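Local coordinates for exocyst complex component EXO70 (Saccharomyces cerevisiae, PDB 2B1E), which takes part in secretion as a subunit of the exocyst, the complex that tethers secretory vesicles to sites of exocytosis, and contributes to assembly of that complex, at residues Ile290-Ile303 / Asp374-Ala387. Residues are numbered along the deposited sequence; the frame is centred on the assembly and turned at random.
Sequences IDRIIKKANSISTI and DCIDTLAVNLERKA
Lys386 reaches from helix 374-387 to the C-terminal end of helix 290-299, where its NZ donates to Ile300 O over 3.1 Å, though the position of that oxygen is less certain, and weakly to Ala297 O. The chain leaves with CG anti to the backbone N (chi1 177°) and bends at chi3 (76°), which brings NZ to the carbonyls of Ala297 and Ile300. A water takes a further bond from Lys386 NZ at 2.8 Å, accepts from Ile300 N and donates to Lys296 O, which also takes Ser299 N and Ser299 OG. The ammonium thus sits among carbonyls of the last helical turn and the loop after it, a setting that probably stabilises its charge. A second water links Ser301 O to Lys386 O, tying the departing chain to the neighbouring helix, and Ile303 CG2 then lies 4.0 Å from Ala387 CB.

Between the helices the packing is close and made mainly by carbon atoms. Ala297 CB rests on Asn382 CB at 3.6 Å, where the two backbones come near each other. Ile293 straddles one turn, sending CG2 to Leu379 CB and CD1 to Cys375 CB, while Ile290 CD1 meets Cys375 SG at 3.5 Å. Ile294 CG1 presses tightly on Thr378 CG2, also at 3.5 Å.

Two polar groups of this face turn back onto their own helix: Thr378 OG1 donates to Asp374 O, and Asn382 ND2 to Thr378 O at 2.8 Å, with that oxygen lying nearly in the amide plane, while Asn382 OD1 faces Ile294 CG2. Helix 311-323 covers Ile293, Cys375 and Leu379, and helix 410-429 covers Leu383 and Ile303. The axes of segments 290-299 and 374-387 run roughly parallel, 8.6 Å apart at closest approach, crossing at -29°, as in the stacked helical bundles that build the long Exo70 rod.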
loop_
_atom_site.group_PDB
_atom_site.type_symbol
_atom_site.label_atom_id
_atom_site.label_comp_id
_atom_site.label_asym_id
_atom_site.label_seq_id
_atom_site.Cartn_x
_atom_site.Cartn_y
_atom_site.Cartn_z
ATOM N N ILE A 290 -2.337 -13.172 6.506
ATOM C CA ILE A 290 -2.091 -14.608 6.522
ATOM C C ILE A 290 -2.355 -15.188 7.911
ATOM O O ILE A 290 -3.056 -16.189 8.047
ATOM C CB ILE A 290 -0.636 -14.937 6.091
ATOM C CG1 ILE A 290 -0.457 -14.660 4.592
ATOM C CG2 ILE A 290 -0.312 -16.395 6.393
ATOM C CD1 ILE A 290 -1.320 -15.540 3.681
ATOM N N ASP A 291 -1.792 -14.548 8.932
ATOM C CA ASP A 291 -1.955 -14.982 10.318
ATOM C C ASP A 291 -3.418 -14.896 10.738
ATOM O O ASP A 291 -3.910 -15.719 11.511
ATOM C CB ASP A 291 -1.092 -14.114 11.237
ATOM C CG ASP A 291 0.390 -14.398 11.078
ATOM O OD1 ASP A 291 0.775 -14.946 10.022
ATOM O OD2 ASP A 291 1.172 -14.071 11.997
ATOM N N ARG A 292 -4.108 -13.895 10.213
ATOM C CA ARG A 292 -5.515 -13.699 10.510
ATOM C C ARG A 292 -6.320 -14.896 9.989
ATOM O O ARG A 292 -7.220 -15.388 10.662
ATOM C CB ARG A 292 -5.997 -12.415 9.841
ATOM C CG ARG A 292 -7.420 -12.049 10.156
ATOM C CD ARG A 292 -8.042 -11.342 8.976
ATOM N NE ARG A 292 -9.302 -10.714 9.336
ATOM C CZ ARG A 292 -9.396 -9.667 10.145
ATOM N NH1 ARG A 292 -8.296 -9.136 10.672
ATOM N NH2 ARG A 292 -10.585 -9.154 10.431
ATOM N N ILE A 293 -5.990 -15.359 8.786
ATOM C CA ILE A 293 -6.682 -16.499 8.187
ATOM C C ILE A 293 -6.442 -17.776 8.995
ATOM O O ILE A 293 -7.377 -18.531 9.272
ATOM C CB ILE A 293 -6.224 -16.730 6.728
ATOM C CG1 ILE A 293 -6.533 -15.488 5.888
ATOM C CG2 ILE A 293 -6.953 -17.930 6.136
ATOM C CD1 ILE A 293 -5.930 -15.523 4.495
ATOM N N ILE A 294 -5.186 -18.013 9.364
ATOM C CA ILE A 294 -4.827 -19.187 10.154
ATOM C C ILE A 294 -5.570 -19.194 11.495
ATOM O O ILE A 294 -5.971 -20.250 11.980
ATOM C CB ILE A 294 -3.300 -19.238 10.412
ATOM C CG1 ILE A 294 -2.562 -19.375 9.081
ATOM C CG2 ILE A 294 -2.953 -20.412 11.323
ATOM C CD1 ILE A 294 -1.057 -19.312 9.203
ATOM N N LYS A 295 -5.759 -18.017 12.085
ATOM C CA LYS A 295 -6.460 -17.911 13.363
ATOM C C LYS A 295 -7.962 -18.094 13.195
ATOM O O LYS A 295 -8.593 -18.837 13.945
ATOM C CB LYS A 295 -6.191 -16.551 14.017
ATOM C CG LYS A 295 -4.734 -16.304 14.363
ATOM C CD LYS A 295 -4.565 -14.970 15.074
ATOM C CE LYS A 295 -3.109 -14.700 15.416
ATOM N NZ LYS A 295 -2.955 -13.377 16.092
ATOM N N LYS A 296 -8.537 -17.404 12.217
ATOM C CA LYS A 296 -9.968 -17.515 11.966
ATOM C C LYS A 296 -10.349 -18.947 11.566
ATOM O O LYS A 296 -11.313 -19.502 12.083
ATOM C CB LYS A 296 -10.388 -16.536 10.867
ATOM C CG LYS A 296 -10.374 -15.070 11.288
ATOM C CD LYS A 296 -11.584 -14.742 12.155
ATOM C CE LYS A 296 -11.609 -13.272 12.561
ATOM N NZ LYS A 296 -10.421 -12.930 13.390
ATOM N N ALA A 297 -9.589 -19.544 10.653
ATOM C CA ALA A 297 -9.888 -20.902 10.205
ATOM C C ALA A 297 -9.819 -21.931 11.331
ATOM O O ALA A 297 -10.461 -22.978 11.254
ATOM C CB ALA A 297 -8.944 -21.307 9.073
ATOM N N ASN A 298 -9.044 -21.640 12.373
ATOM C CA ASN A 298 -8.911 -22.574 13.492
ATOM C C ASN A 298 -9.699 -22.178 14.744
ATOM O O ASN A 298 -9.720 -22.927 15.724
ATOM C CB ASN A 298 -7.433 -22.763 13.869
ATOM C CG ASN A 298 -6.622 -23.462 12.778
ATOM O OD1 ASN A 298 -6.144 -22.829 11.836
ATOM N ND2 ASN A 298 -6.472 -24.780 12.903
ATOM N N SER A 299 -10.348 -21.016 14.716
ATOM C CA SER A 299 -11.124 -20.555 15.868
ATOM C C SER A 299 -12.226 -21.545 16.256
ATOM O O SER A 299 -12.200 -22.107 17.350
ATOM C CB SER A 299 -11.737 -19.177 15.591
ATOM O OG SER A 299 -12.666 -19.221 14.523
ATOM N N ILE A 300 -13.191 -21.757 15.366
ATOM C CA ILE A 300 -14.281 -22.695 15.635
ATOM C C ILE A 300 -13.758 -24.115 15.443
ATOM O O ILE A 300 -13.378 -24.489 14.341
ATOM C CB ILE A 300 -15.467 -22.456 14.681
ATOM C CG1 ILE A 300 -15.942 -21.009 14.810
ATOM C CG2 ILE A 300 -16.598 -23.431 14.991
ATOM C CD1 ILE A 300 -16.302 -20.610 16.223
ATOM N N SER A 301 -13.750 -24.902 16.514
ATOM C CA SER A 301 -13.233 -26.268 16.465
ATOM C C SER A 301 -14.059 -27.262 15.658
ATOM O O SER A 301 -13.515 -28.210 15.093
ATOM C CB SER A 301 -13.058 -26.809 17.886
ATOM O OG SER A 301 -14.290 -26.792 18.585
ATOM N N THR A 302 -15.369 -27.050 15.610
ATOM C CA THR A 302 -16.256 -27.948 14.884
ATOM C C THR A 302 -16.491 -27.443 13.471
ATOM O O THR A 302 -16.113 -26.320 13.129
ATOM C CB THR A 302 -17.609 -28.050 15.589
ATOM O OG1 THR A 302 -18.202 -26.747 15.667
ATOM C CG2 THR A 302 -17.434 -28.598 16.991
ATOM N N ILE A 303 -17.100 -28.279 12.639
ATOM C CA ILE A 303 -17.402 -27.882 11.271
ATOM C C ILE A 303 -18.915 -27.862 11.155
ATOM O O ILE A 303 -19.598 -28.542 11.911
ATOM C CB ILE A 303 -16.781 -28.860 10.240
ATOM C CG1 ILE A 303 -17.060 -30.307 10.637
ATOM C CG2 ILE A 303 -15.275 -28.609 10.137
ATOM C CD1 ILE A 303 -16.320 -31.333 9.776
ATOM N N ASP A 374 -1.540 -17.320 -2.135
ATOM C CA ASP A 374 -1.048 -17.886 -0.882
ATOM C C ASP A 374 -2.134 -17.793 0.188
ATOM O O ASP A 374 -2.296 -18.708 0.998
ATOM C CB ASP A 374 0.209 -17.152 -0.410
ATOM C CG ASP A 374 1.459 -17.615 -1.134
ATOM O OD1 ASP A 374 1.367 -18.556 -1.948
ATOM O OD2 ASP A 374 2.539 -17.038 -0.879
ATOM N N CYS A 375 -2.878 -16.690 0.177
ATOM C CA CYS A 375 -3.960 -16.481 1.133
ATOM C C CYS A 375 -5.064 -17.523 0.963
ATOM O O CYS A 375 -5.569 -18.075 1.946
ATOM C CB CYS A 375 -4.558 -15.076 0.968
ATOM S SG CYS A 375 -3.595 -13.732 1.736
ATOM N N ILE A 376 -5.448 -17.782 -0.285
ATOM C CA ILE A 376 -6.494 -18.757 -0.560
ATOM C C ILE A 376 -6.000 -20.162 -0.226
ATOM O O ILE A 376 -6.766 -20.985 0.270
ATOM C CB ILE A 376 -6.960 -18.660 -2.027
ATOM C CG1 ILE A 376 -7.581 -17.277 -2.258
ATOM C CG2 ILE A 376 -7.994 -19.736 -2.332
ATOM C CD1 ILE A 376 -7.821 -16.945 -3.720
ATOM N N ASP A 377 -4.719 -20.433 -0.477
ATOM C CA ASP A 377 -4.151 -21.738 -0.141
ATOM C C ASP A 377 -4.206 -21.933 1.375
ATOM O O ASP A 377 -4.548 -23.014 1.873
ATOM C CB ASP A 377 -2.682 -21.833 -0.567
ATOM C CG ASP A 377 -2.505 -22.231 -2.022
ATOM O OD1 ASP A 377 -3.500 -22.591 -2.686
ATOM O OD2 ASP A 377 -1.348 -22.188 -2.495
ATOM N N THR A 378 -3.842 -20.883 2.106
ATOM C CA THR A 378 -3.820 -20.934 3.561
ATOM C C THR A 378 -5.212 -21.176 4.122
ATOM O O THR A 378 -5.380 -21.927 5.078
ATOM C CB THR A 378 -3.230 -19.627 4.146
ATOM O OG1 THR A 378 -1.927 -19.417 3.587
ATOM C CG2 THR A 378 -3.120 -19.718 5.671
ATOM N N LEU A 379 -6.210 -20.535 3.530
ATOM C CA LEU A 379 -7.590 -20.714 3.971
ATOM C C LEU A 379 -8.044 -22.166 3.777
ATOM O O LEU A 379 -8.578 -22.798 4.695
ATOM C CB LEU A 379 -8.520 -19.786 3.183
ATOM C CG LEU A 379 -10.018 -20.008 3.412
ATOM C CD1 LEU A 379 -10.394 -19.678 4.870
ATOM C CD2 LEU A 379 -10.795 -19.140 2.446
ATOM N N ALA A 380 -7.837 -22.689 2.573
ATOM C CA ALA A 380 -8.242 -24.052 2.261
ATOM C C ALA A 380 -7.571 -25.097 3.150
ATOM O O ALA A 380 -8.255 -25.925 3.754
ATOM C CB ALA A 380 -7.966 -24.361 0.782
ATOM N N VAL A 381 -6.242 -25.062 3.240
ATOM C CA VAL A 381 -5.515 -26.042 4.043
ATOM C C VAL A 381 -5.845 -25.950 5.536
ATOM O O VAL A 381 -5.997 -26.970 6.204
ATOM C CB VAL A 381 -3.976 -25.915 3.841
ATOM C CG1 VAL A 381 -3.469 -24.619 4.438
ATOM C CG2 VAL A 381 -3.265 -27.105 4.470
ATOM N N ASN A 382 -5.958 -24.737 6.068
ATOM C CA ASN A 382 -6.289 -24.581 7.485
ATOM C C ASN A 382 -7.718 -25.028 7.785
ATOM O O ASN A 382 -7.988 -25.587 8.850
ATOM C CB ASN A 382 -6.049 -23.144 7.919
ATOM C CG ASN A 382 -4.599 -22.905 8.268
ATOM O OD1 ASN A 382 -4.181 -23.155 9.399
ATOM N ND2 ASN A 382 -3.814 -22.454 7.291
ATOM N N LEU A 383 -8.636 -24.795 6.855
ATOM C CA LEU A 383 -9.992 -25.278 7.062
ATOM C C LEU A 383 -9.926 -26.806 7.016
ATOM O O LEU A 383 -10.656 -27.484 7.736
ATOM C CB LEU A 383 -10.939 -24.788 5.971
ATOM C CG LEU A 383 -11.474 -23.365 6.103
ATOM C CD1 LEU A 383 -12.329 -23.031 4.898
ATOM C CD2 LEU A 383 -12.274 -23.231 7.400
ATOM N N GLU A 384 -9.055 -27.347 6.166
ATOM C CA GLU A 384 -8.917 -28.802 6.060
ATOM C C GLU A 384 -8.333 -29.374 7.345
ATOM O O GLU A 384 -8.816 -30.388 7.867
ATOM C CB GLU A 384 -7.999 -29.216 4.900
ATOM C CG GLU A 384 -8.234 -30.676 4.515
ATOM C CD GLU A 384 -7.070 -31.343 3.800
ATOM O OE1 GLU A 384 -6.407 -30.702 2.949
ATOM O OE2 GLU A 384 -6.832 -32.531 4.091
ATOM N N ARG A 385 -7.269 -28.741 7.831
ATOM C CA ARG A 385 -6.621 -29.174 9.061
ATOM C C ARG A 385 -7.636 -29.221 10.203
ATOM O O ARG A 385 -7.714 -30.204 10.939
ATOM C CB ARG A 385 -5.471 -28.225 9.424
ATOM C CG ARG A 385 -4.837 -28.521 10.778
ATOM C CD ARG A 385 -3.592 -27.684 11.032
ATOM N NE ARG A 385 -2.468 -28.085 10.186
ATOM C CZ ARG A 385 -2.181 -27.554 8.998
ATOM N NH1 ARG A 385 -2.935 -26.584 8.494
ATOM N NH2 ARG A 385 -1.138 -27.997 8.309
ATOM N N LYS A 386 -8.419 -28.159 10.340
ATOM C CA LYS A 386 -9.424 -28.103 11.387
ATOM C C LYS A 386 -10.476 -29.190 11.210
ATOM O O LYS A 386 -10.912 -29.807 12.177
ATOM C CB LYS A 386 -10.107 -26.742 11.404
ATOM C CG LYS A 386 -11.212 -26.678 12.445
ATOM C CD LYS A 386 -11.950 -25.384 12.405
ATOM C CE LYS A 386 -12.909 -25.302 11.239
ATOM N NZ LYS A 386 -13.666 -24.029 11.333
ATOM N N ALA A 387 -10.874 -29.433 9.970
ATOM C CA ALA A 387 -11.868 -30.458 9.692
ATOM C C ALA A 387 -11.332 -31.835 10.086
ATOM O O ALA A 387 -12.052 -32.637 10.672
ATOM C CB ALA A 387 -12.245 -30.442 8.219
HETATM O O HOH W 1 -13.003 -21.546 12.448
HETATM O O HOH W 2 -10.912 -28.850 14.745
#